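PDB 2H84: Steely1 from Dictyostelium discoideum, which is a probable polyketide synthase, a type I/III hybrid represented here by its C-terminal type III domain, and produces only acylpyrones in vitro. Local coordinates for residues Leu98-Cys103 with Phe135-Leu140; Met230-Arg235 with Glu366-Lys371; Ala271-Leu276 with Tyr353-Ala358. One frame throughout, in Å; residues are numbered along the deposited sequence.

Interaction 1. Residues Leu98-Cys103 with Phe135-Leu140; sequences LAQQAC and FKLIDL
Helices 98-103 and 135-140 pass each other with their short axes 10.4 Å apart at a crossing angle of -58°, and Gln-100 and Leu-137 bring their CA atoms within 6.6 Å. Leu-137 carries much of the contact on its helix. Its CG stands anti to the carbonyl carbon (chi1 -74°), which carries the forked end across to the other helix: CD2 settles on the backbone of Gln-100, 3.6 Å from its CA, while CD1 meets Cys-103 SG at 3.8 Å and lies near the small methyl of Ala-99. Alanine and cysteine suit this side because their slimness admits the branched leucine. One turn on, Leu-140 crosses the extended side chain of Gln-100 at about a right angle, its CD1 and CD2 methyls each 3.9 Å from NE2. A glycine at Gln-100 would probably leave the Leu-140 methyls without the amide packed across them, and Leu-137 CD2 without CB, opening a gap at the exposed edge. Helices 84-110 and 133-141 thus pack together on the large mixed sheet of the thiolase fold, Cys-103 and Leu-137 both touching Val-182; methyls and a thiol fill the buried side, whereas an amide, able to face water, finishes the packing near the surface.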
loop_
_atom_site.group_PDB
_atom_site.type_symbol
_atom_site.label_atom_id
_atom_site.label_comp_id
_atom_site.label_asym_id
_atom_site.label_seq_id
_atom_site.Cartn_x
_atom_site.Cartn_y
_atom_site.Cartn_z
ATOM N N LEU A 98 -16.096 -4.230 9.243
ATOM C CA LEU A 98 -16.622 -3.255 8.305
ATOM C C LEU A 98 -16.265 -3.610 6.867
ATOM O O LEU A 98 -17.105 -3.539 5.976
ATOM C CB LEU A 98 -16.122 -1.851 8.650
ATOM C CG LEU A 98 -16.847 -1.168 9.793
ATOM C CD1 LEU A 98 -16.449 0.284 9.849
ATOM C CD2 LEU A 98 -18.340 -1.253 9.561
ATOM N N ALA A 99 -15.024 -4.014 6.642
ATOM C CA ALA A 99 -14.591 -4.381 5.297
ATOM C C ALA A 99 -15.258 -5.672 4.806
ATOM O O ALA A 99 -15.556 -5.815 3.629
ATOM C CB ALA A 99 -13.071 -4.534 5.257
ATOM N N GLN A 100 -15.473 -6.604 5.725
ATOM C CA GLN A 100 -16.100 -7.869 5.410
ATOM C C GLN A 100 -17.532 -7.585 4.969
ATOM O O GLN A 100 -18.048 -8.156 4.017
ATOM C CB GLN A 100 -16.087 -8.789 6.642
ATOM C CG GLN A 100 -16.503 -10.241 6.310
ATOM C CD GLN A 100 -16.623 -11.117 7.538
ATOM O OE1 GLN A 100 -17.022 -12.288 7.446
ATOM N NE2 GLN A 100 -16.270 -10.554 8.681
ATOM N N GLN A 101 -18.164 -6.678 5.695
ATOM C CA GLN A 101 -19.531 -6.276 5.450
ATOM C C GLN A 101 -19.668 -5.692 4.044
ATOM O O GLN A 101 -20.523 -6.087 3.261
ATOM C CB GLN A 101 -19.964 -5.268 6.520
ATOM C CG GLN A 101 -21.478 -5.194 6.592
ATOM C CD GLN A 101 -21.947 -4.419 7.759
ATOM O OE1 GLN A 101 -22.585 -3.334 7.646
ATOM N NE2 GLN A 101 -21.671 -4.976 8.899
ATOM N N ALA A 102 -18.794 -4.755 3.721
ATOM C CA ALA A 102 -18.819 -4.121 2.415
ATOM C C ALA A 102 -18.586 -5.171 1.329
ATOM O O ALA A 102 -19.397 -5.320 0.409
ATOM C CB ALA A 102 -17.756 -3.013 2.343
ATOM N N CYS A 103 -17.481 -5.906 1.451
ATOM C CA CYS A 103 -17.122 -6.953 0.490
ATOM C C CYS A 103 -18.266 -7.927 0.255
ATOM O O CYS A 103 -18.582 -8.269 -0.880
ATOM C CB CYS A 103 -15.913 -7.740 0.981
ATOM S SG CYS A 103 -14.371 -6.913 0.752
ATOM N N PHE A 135 -5.704 -9.852 3.337
ATOM C CA PHE A 135 -5.351 -11.220 3.729
ATOM C C PHE A 135 -6.398 -11.778 4.687
ATOM O O PHE A 135 -6.878 -12.907 4.527
ATOM C CB PHE A 135 -3.989 -11.258 4.420
ATOM C CG PHE A 135 -3.604 -12.630 4.929
ATOM C CD1 PHE A 135 -2.880 -13.511 4.123
ATOM C CD2 PHE A 135 -3.981 -13.048 6.201
ATOM C CE1 PHE A 135 -2.551 -14.777 4.565
ATOM C CE2 PHE A 135 -3.652 -14.314 6.646
ATOM C CZ PHE A 135 -2.931 -15.175 5.824
ATOM N N LYS A 136 -6.728 -10.974 5.694
ATOM C CA LYS A 136 -7.720 -11.347 6.692
ATOM C C LYS A 136 -9.065 -11.730 6.074
ATOM O O LYS A 136 -9.789 -12.569 6.621
ATOM C CB LYS A 136 -7.924 -10.194 7.670
ATOM C CG LYS A 136 -6.952 -10.181 8.826
ATOM C CD LYS A 136 -7.081 -8.909 9.658
ATOM C CE LYS A 136 -6.673 -9.158 11.105
ATOM N NZ LYS A 136 -5.377 -9.901 11.189
ATOM N N LEU A 137 -9.382 -11.108 4.937
ATOM C CA LEU A 137 -10.642 -11.344 4.236
ATOM C C LEU A 137 -10.669 -12.650 3.462
ATOM O O LEU A 137 -11.734 -13.244 3.292
ATOM C CB LEU A 137 -10.963 -10.172 3.296
ATOM C CG LEU A 137 -11.451 -8.869 3.948
ATOM C CD1 LEU A 137 -11.383 -7.723 2.948
ATOM C CD2 LEU A 137 -12.868 -9.053 4.468
ATOM N N ILE A 138 -9.508 -13.103 2.995
ATOM C CA ILE A 138 -9.444 -14.361 2.250
ATOM C C ILE A 138 -10.233 -15.437 2.987
ATOM O O ILE A 138 -11.150 -16.039 2.436
ATOM C CB ILE A 138 -7.983 -14.870 2.076
ATOM C CG1 ILE A 138 -7.202 -13.920 1.168
ATOM C CG2 ILE A 138 -7.976 -16.275 1.460
ATOM C CD1 ILE A 138 -5.788 -14.364 0.893
ATOM N N ASP A 139 -9.867 -15.665 4.240
ATOM C CA ASP A 139 -10.518 -16.672 5.070
ATOM C C ASP A 139 -11.937 -16.274 5.504
ATOM O O ASP A 139 -12.840 -17.115 5.559
ATOM C CB ASP A 139 -9.657 -16.935 6.301
ATOM C CG ASP A 139 -9.873 -18.302 6.863
ATOM O OD1 ASP A 139 -9.651 -19.279 6.121
ATOM O OD2 ASP A 139 -10.257 -18.403 8.043
ATOM N N LEU A 140 -12.125 -14.995 5.816
ATOM C CA LEU A 140 -13.423 -14.495 6.237
ATOM C C LEU A 140 -14.466 -14.690 5.148
ATOM O O LEU A 140 -15.570 -15.161 5.405
ATOM C CB LEU A 140 -13.326 -13.010 6.594
ATOM C CG LEU A 140 -12.592 -12.613 7.877
ATOM C CD1 LEU A 140 -12.503 -11.104 7.945
ATOM C CD2 LEU A 140 -13.320 -13.145 9.085
#

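Interaction 2. Residues Met230-Arg235 with Glu366-Lys371; sequences MCSINR and EGCFLK
Phe-369 faces both Met-230 and Cys-231 across two antiparallel strands, a classic beta bulge at one end of the pairing. Phe-369 N bonds to Cys-231 O at 2.8 Å, nearly straight at 178°; Met-230 N reaches Phe-369 O only weakly. Met-230 lies alongside the phenylalanine, and its SD comes to the ring edge, 3.5 Å from CE1, in a Met-aromatic contact that suits a flexible, polarisable thioether. Further along, Gly-367 N bonds to Ile-233 O at 2.9 Å, and Ile-233 N returns a more bent bond to Gly-367 O. On this face Phe-369 and Ile-233 are buried under helix 261-280. Packing is looser toward solvent, where the partly exposed Lys-371 offers only CB to Met-230 SD, at 4.0 Å. The face of Ser-232, Asn-234, Cys-368 and Glu-366 is more polar. Glu-366, about 9 Å from the predicted active-site Cys-157 between side chains, folds back at chi2 (-71°), which lays its carboxylate beside Asn-234, OE2 3.5 Å from CB. The strand pair therefore separates an apolar layer from a face whose buried carboxylate and amide find partners beyond it: Glu-366 in Arg-165 of helix 159-171, Asn-234 OD1 in Arg-149 N of the second subunit.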
loop_
_atom_site.group_PDB
_atom_site.type_symbol
_atom_site.label_atom_id
_atom_site.label_comp_id
_atom_site.label_asym_id
_atom_site.label_seq_id
_atom_site.Cartn_x
_atom_site.Cartn_y
_atom_site.Cartn_z
ATOM N N MET A 230 -13.786 3.948 -18.914
ATOM C CA MET A 230 -13.096 4.174 -20.168
ATOM C C MET A 230 -11.638 4.540 -19.990
ATOM O O MET A 230 -10.767 4.001 -20.669
ATOM C CB MET A 230 -13.838 5.249 -20.939
ATOM C CG MET A 230 -15.305 4.894 -21.113
ATOM S SD MET A 230 -16.250 6.221 -21.825
ATOM C CE MET A 230 -15.442 6.449 -23.378
ATOM N N CYS A 231 -11.364 5.463 -19.083
ATOM C CA CYS A 231 -9.986 5.846 -18.815
ATOM C C CYS A 231 -9.908 6.619 -17.510
ATOM O O CYS A 231 -10.915 7.132 -17.013
ATOM C CB CYS A 231 -9.406 6.674 -19.968
ATOM S SG CYS A 231 -10.185 8.249 -20.224
ATOM N N SER A 232 -8.714 6.672 -16.937
ATOM C CA SER A 232 -8.512 7.386 -15.685
ATOM C C SER A 232 -7.074 7.842 -15.611
ATOM O O SER A 232 -6.182 7.165 -16.113
ATOM C CB SER A 232 -8.843 6.483 -14.502
ATOM O OG SER A 232 -8.230 5.220 -14.659
ATOM N N ILE A 233 -6.858 8.995 -14.987
ATOM C CA ILE A 233 -5.518 9.574 -14.872
ATOM C C ILE A 233 -5.244 10.113 -13.478
ATOM O O ILE A 233 -6.101 10.035 -12.598
ATOM C CB ILE A 233 -5.343 10.771 -15.840
ATOM C CG1 ILE A 233 -6.446 11.806 -15.562
ATOM C CG2 ILE A 233 -5.401 10.303 -17.293
ATOM C CD1 ILE A 233 -6.298 13.104 -16.310
ATOM N N ASN A 234 -4.039 10.647 -13.284
ATOM C CA ASN A 234 -3.668 11.261 -12.011
ATOM C C ASN A 234 -2.616 12.328 -12.244
ATOM O O ASN A 234 -1.853 12.268 -13.209
ATOM C CB ASN A 234 -3.186 10.226 -10.966
ATOM C CG ASN A 234 -1.834 9.605 -11.293
ATOM O OD1 ASN A 234 -1.318 8.809 -10.517
ATOM N ND2 ASN A 234 -1.261 9.960 -12.435
ATOM N N ARG A 235 -2.586 13.323 -11.369
ATOM C CA ARG A 235 -1.630 14.414 -11.513
ATOM C C ARG A 235 -0.959 14.703 -10.181
ATOM O O ARG A 235 -1.573 14.552 -9.122
ATOM C CB ARG A 235 -2.353 15.682 -12.001
ATOM C CG ARG A 235 -1.447 16.877 -12.322
ATOM C CD ARG A 235 -1.370 17.111 -13.822
ATOM N NE ARG A 235 -2.590 17.709 -14.349
ATOM C CZ ARG A 235 -2.953 17.675 -15.627
ATOM N NH1 ARG A 235 -2.200 17.060 -16.528
ATOM N NH2 ARG A 235 -4.065 18.281 -16.010
ATOM N N GLU A 366 -6.843 12.667 -8.753
ATOM C CA GLU A 366 -7.159 11.375 -9.338
ATOM C C GLU A 366 -8.418 11.665 -10.132
ATOM O O GLU A 366 -9.276 12.402 -9.671
ATOM C CB GLU A 366 -7.451 10.323 -8.261
ATOM C CG GLU A 366 -6.246 9.733 -7.552
ATOM C CD GLU A 366 -5.414 8.800 -8.429
ATOM O OE1 GLU A 366 -5.930 8.279 -9.446
ATOM O OE2 GLU A 366 -4.228 8.585 -8.092
ATOM N N GLY A 367 -8.522 11.114 -11.331
ATOM C CA GLY A 367 -9.713 11.347 -12.118
ATOM C C GLY A 367 -10.071 10.086 -12.875
ATOM O O GLY A 367 -9.254 9.170 -13.017
ATOM N N CYS A 368 -11.299 10.033 -13.359
ATOM C CA CYS A 368 -11.749 8.880 -14.096
ATOM C C CYS A 368 -12.976 9.252 -14.924
ATOM O O CYS A 368 -13.848 9.984 -14.458
ATOM C CB CYS A 368 -12.081 7.759 -13.127
ATOM S SG CYS A 368 -12.284 6.188 -13.922
ATOM N N PHE A 369 -13.030 8.748 -16.153
ATOM C CA PHE A 369 -14.132 9.037 -17.048
ATOM C C PHE A 369 -14.902 7.761 -17.244
ATOM O O PHE A 369 -14.392 6.795 -17.819
ATOM C CB PHE A 369 -13.588 9.577 -18.372
ATOM C CG PHE A 369 -14.648 10.084 -19.308
ATOM C CD1 PHE A 369 -15.251 9.224 -20.210
ATOM C CD2 PHE A 369 -15.052 11.420 -19.281
ATOM C CE1 PHE A 369 -16.247 9.675 -21.067
ATOM C CE2 PHE A 369 -16.060 11.889 -20.142
ATOM C CZ PHE A 369 -16.655 11.012 -21.035
ATOM N N LEU A 370 -16.137 7.747 -16.745
ATOM C CA LEU A 370 -16.997 6.556 -16.862
ATOM C C LEU A 370 -18.228 6.702 -17.751
ATOM O O LEU A 370 -18.708 7.796 -17.994
ATOM C CB LEU A 370 -17.483 6.136 -15.486
ATOM C CG LEU A 370 -16.483 5.920 -14.370
ATOM C CD1 LEU A 370 -16.624 7.060 -13.387
ATOM C CD2 LEU A 370 -16.746 4.594 -13.676
ATOM N N LYS A 371 -18.740 5.564 -18.202
ATOM C CA LYS A 371 -19.931 5.518 -19.034
ATOM C C LYS A 371 -20.991 4.765 -18.232
ATOM O O LYS A 371 -20.847 3.577 -17.951
ATOM C CB LYS A 371 -19.648 4.796 -20.364
ATOM C CG LYS A 371 -20.900 4.399 -21.129
ATOM C CD LYS A 371 -20.681 4.556 -22.616
ATOM C CE LYS A 371 -21.776 3.894 -23.423
ATOM N NZ LYS A 371 -21.249 3.431 -24.736
#

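Interaction 3. Residues Ala271-Leu276 with Tyr353-Ala358; sequences AFVDTL and YSISLA
Val-273 and Ile-355 lie at the middle of a purely apolar contact between helix 271-276 and strand 353-358, whose short axes come within 10.5 Å at 132°. Among the aliphatic pairs, Ile-355 serves two helix residues with its two branches. Its CD1 reaches Val-273 CG1 at 3.9 Å, the two side chains crossing at about a right angle, and its CG2 meets Leu-276 CD2 at 4.0 Å, the two side chains running alongside each other in opposed senses. CG1 of Ile-355 is anti to the carbonyl carbon (chi1 -64°) and CG2 anti to the backbone N, a spread that lets one residue touch two helix residues nearly one turn apart. Beta-branching suits isoleucine both to the strand and to this double task. CG2 of Val-273 lies 4.3 Å from Leu-357 CD1.

The aromatic contact is of another kind. Leu-357 CD2 lies near the plane of the Phe-272 ring, at its edge, 3.9 Å from CE1. The same ring meets Phe-365 edge-to-face, so the broad, flat phenylalanine spans neighbouring strands.

Polar groups have partners outside the contact: Ser-356 OG is hydrogen-bonded to Leu-296 O, and Thr-275 OG1 to Arg-235 NH2. A helix laid by its apolar side on a mixed sheet in this way belongs to the layered alpha/beta architecture of the thiolase fold, here in its C-terminal half.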
loop_
_atom_site.group_PDB
_atom_site.type_symbol
_atom_site.label_atom_id
_atom_site.label_comp_id
_atom_site.label_asym_id
_atom_site.label_seq_id
_atom_site.Cartn_x
_atom_site.Cartn_y
_atom_site.Cartn_z
ATOM N N ALA A 271 -7.729 22.476 -15.935
ATOM C CA ALA A 271 -6.674 21.954 -16.787
ATOM C C ALA A 271 -6.615 20.442 -16.665
ATOM O O ALA A 271 -6.377 19.739 -17.650
ATOM C CB ALA A 271 -5.351 22.547 -16.393
ATOM N N PHE A 272 -6.826 19.951 -15.446
ATOM C CA PHE A 272 -6.812 18.521 -15.170
ATOM C C PHE A 272 -7.978 17.813 -15.865
ATOM O O PHE A 272 -7.767 16.818 -16.560
ATOM C CB PHE A 272 -6.869 18.278 -13.659
ATOM C CG PHE A 272 -6.801 16.827 -13.281
ATOM C CD1 PHE A 272 -7.935 16.158 -12.846
ATOM C CD2 PHE A 272 -5.593 16.137 -13.338
ATOM C CE1 PHE A 272 -7.872 14.819 -12.492
ATOM C CE2 PHE A 272 -5.520 14.796 -12.987
ATOM C CZ PHE A 272 -6.657 14.139 -12.553
ATOM N N VAL A 273 -9.195 18.328 -15.682
ATOM C CA VAL A 273 -10.378 17.742 -16.307
ATOM C C VAL A 273 -10.231 17.766 -17.819
ATOM O O VAL A 273 -10.858 16.972 -18.520
ATOM C CB VAL A 273 -11.659 18.508 -15.959
ATOM C CG1 VAL A 273 -12.847 17.787 -16.557
ATOM C CG2 VAL A 273 -11.809 18.637 -14.450
ATOM N N ASP A 274 -9.410 18.687 -18.315
ATOM C CA ASP A 274 -9.165 18.795 -19.745
ATOM C C ASP A 274 -8.275 17.654 -20.203
ATOM O O ASP A 274 -8.508 17.069 -21.256
ATOM C CB ASP A 274 -8.504 20.130 -20.099
ATOM C CG ASP A 274 -9.510 21.249 -20.265
ATOM O OD1 ASP A 274 -10.725 20.960 -20.292
ATOM O OD2 ASP A 274 -9.095 22.416 -20.381
ATOM N N THR A 275 -7.260 17.330 -19.411
ATOM C CA THR A 275 -6.370 16.243 -19.776
ATOM C C THR A 275 -7.133 14.927 -19.790
ATOM O O THR A 275 -6.855 14.064 -20.614
ATOM C CB THR A 275 -5.193 16.133 -18.806
ATOM O OG1 THR A 275 -4.439 17.349 -18.838
ATOM C CG2 THR A 275 -4.294 14.976 -19.193
ATOM N N LEU A 276 -8.094 14.780 -18.881
ATOM C CA LEU A 276 -8.910 13.568 -18.805
ATOM C C LEU A 276 -9.847 13.456 -20.012
ATOM O O LEU A 276 -10.004 12.373 -20.594
ATOM C CB LEU A 276 -9.752 13.564 -17.527
ATOM C CG LEU A 276 -10.719 12.381 -17.383
ATOM C CD1 LEU A 276 -9.931 11.096 -17.262
ATOM C CD2 LEU A 276 -11.599 12.561 -16.158
ATOM N N TYR A 353 -22.406 9.847 -19.643
ATOM C CA TYR A 353 -21.073 9.806 -19.064
ATOM C C TYR A 353 -20.936 10.427 -17.673
ATOM O O TYR A 353 -21.785 11.211 -17.248
ATOM C CB TYR A 353 -20.106 10.509 -20.012
ATOM C CG TYR A 353 -19.936 9.856 -21.359
ATOM C CD1 TYR A 353 -19.384 8.584 -21.460
ATOM C CD2 TYR A 353 -20.319 10.509 -22.538
ATOM C CE1 TYR A 353 -19.211 7.971 -22.687
ATOM C CE2 TYR A 353 -20.149 9.896 -23.783
ATOM C CZ TYR A 353 -19.593 8.627 -23.843
ATOM O OH TYR A 353 -19.407 8.030 -25.067
ATOM N N SER A 354 -19.831 10.110 -16.994
ATOM C CA SER A 354 -19.548 10.646 -15.655
ATOM C C SER A 354 -18.077 10.965 -15.478
ATOM O O SER A 354 -17.215 10.268 -16.011
ATOM C CB SER A 354 -19.957 9.665 -14.549
ATOM O OG SER A 354 -21.357 9.467 -14.517
ATOM N N ILE A 355 -17.800 12.043 -14.752
ATOM C CA ILE A 355 -16.427 12.424 -14.464
ATOM C C ILE A 355 -16.253 12.250 -12.957
ATOM O O ILE A 355 -17.055 12.768 -12.168
ATOM C CB ILE A 355 -16.136 13.899 -14.850
ATOM C CG1 ILE A 355 -16.276 14.078 -16.370
ATOM C CG2 ILE A 355 -14.719 14.293 -14.386
ATOM C CD1 ILE A 355 -16.041 15.502 -16.861
ATOM N N SER A 356 -15.239 11.485 -12.560
ATOM C CA SER A 356 -14.981 11.295 -11.143
ATOM C C SER A 356 -13.656 11.935 -10.762
ATOM O O SER A 356 -12.634 11.764 -11.432
ATOM C CB SER A 356 -14.963 9.823 -10.768
ATOM O OG SER A 356 -14.956 9.702 -9.362
ATOM N N LEU A 357 -13.681 12.683 -9.671
ATOM C CA LEU A 357 -12.488 13.370 -9.219
ATOM C C LEU A 357 -12.191 13.042 -7.757
ATOM O O LEU A 357 -13.091 12.714 -6.981
ATOM C CB LEU A 357 -12.670 14.877 -9.406
ATOM C CG LEU A 357 -12.887 15.321 -10.855
ATOM C CD1 LEU A 357 -13.238 16.803 -10.887
ATOM C CD2 LEU A 357 -11.630 15.059 -11.676
ATOM N N ALA A 358 -10.916 13.111 -7.402
ATOM C CA ALA A 358 -10.478 12.854 -6.050
ATOM C C ALA A 358 -9.123 13.515 -5.908
ATOM O O ALA A 358 -8.366 13.612 -6.869
ATOM C CB ALA A 358 -10.383 11.361 -5.783
#

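In the fold
Along the chain interaction 1 closes before the others open, and interaction 3 is nested inside the loop that interaction 2 closes. Interactions 2 and 3 have centres about 6 Å apart and share the mixed sheet, in which strands 364-372 and 353-360 are neighbours; Glu-366 N lies 2.6 Å from Ala-358 O, a probable hydrogen bond. Interaction 1 lies in the N-terminal chalcone synthase domain, its centre about 27 Å from that of interaction 2 and about 31 Å from that of interaction 3, on the opposite side of the chain's centre from interaction 3. The three thus sample both halves of the thiolase fold, and residues of interactions 1 and 2, with Thr-275 of interaction 3, meet the second subunit of the homodimer.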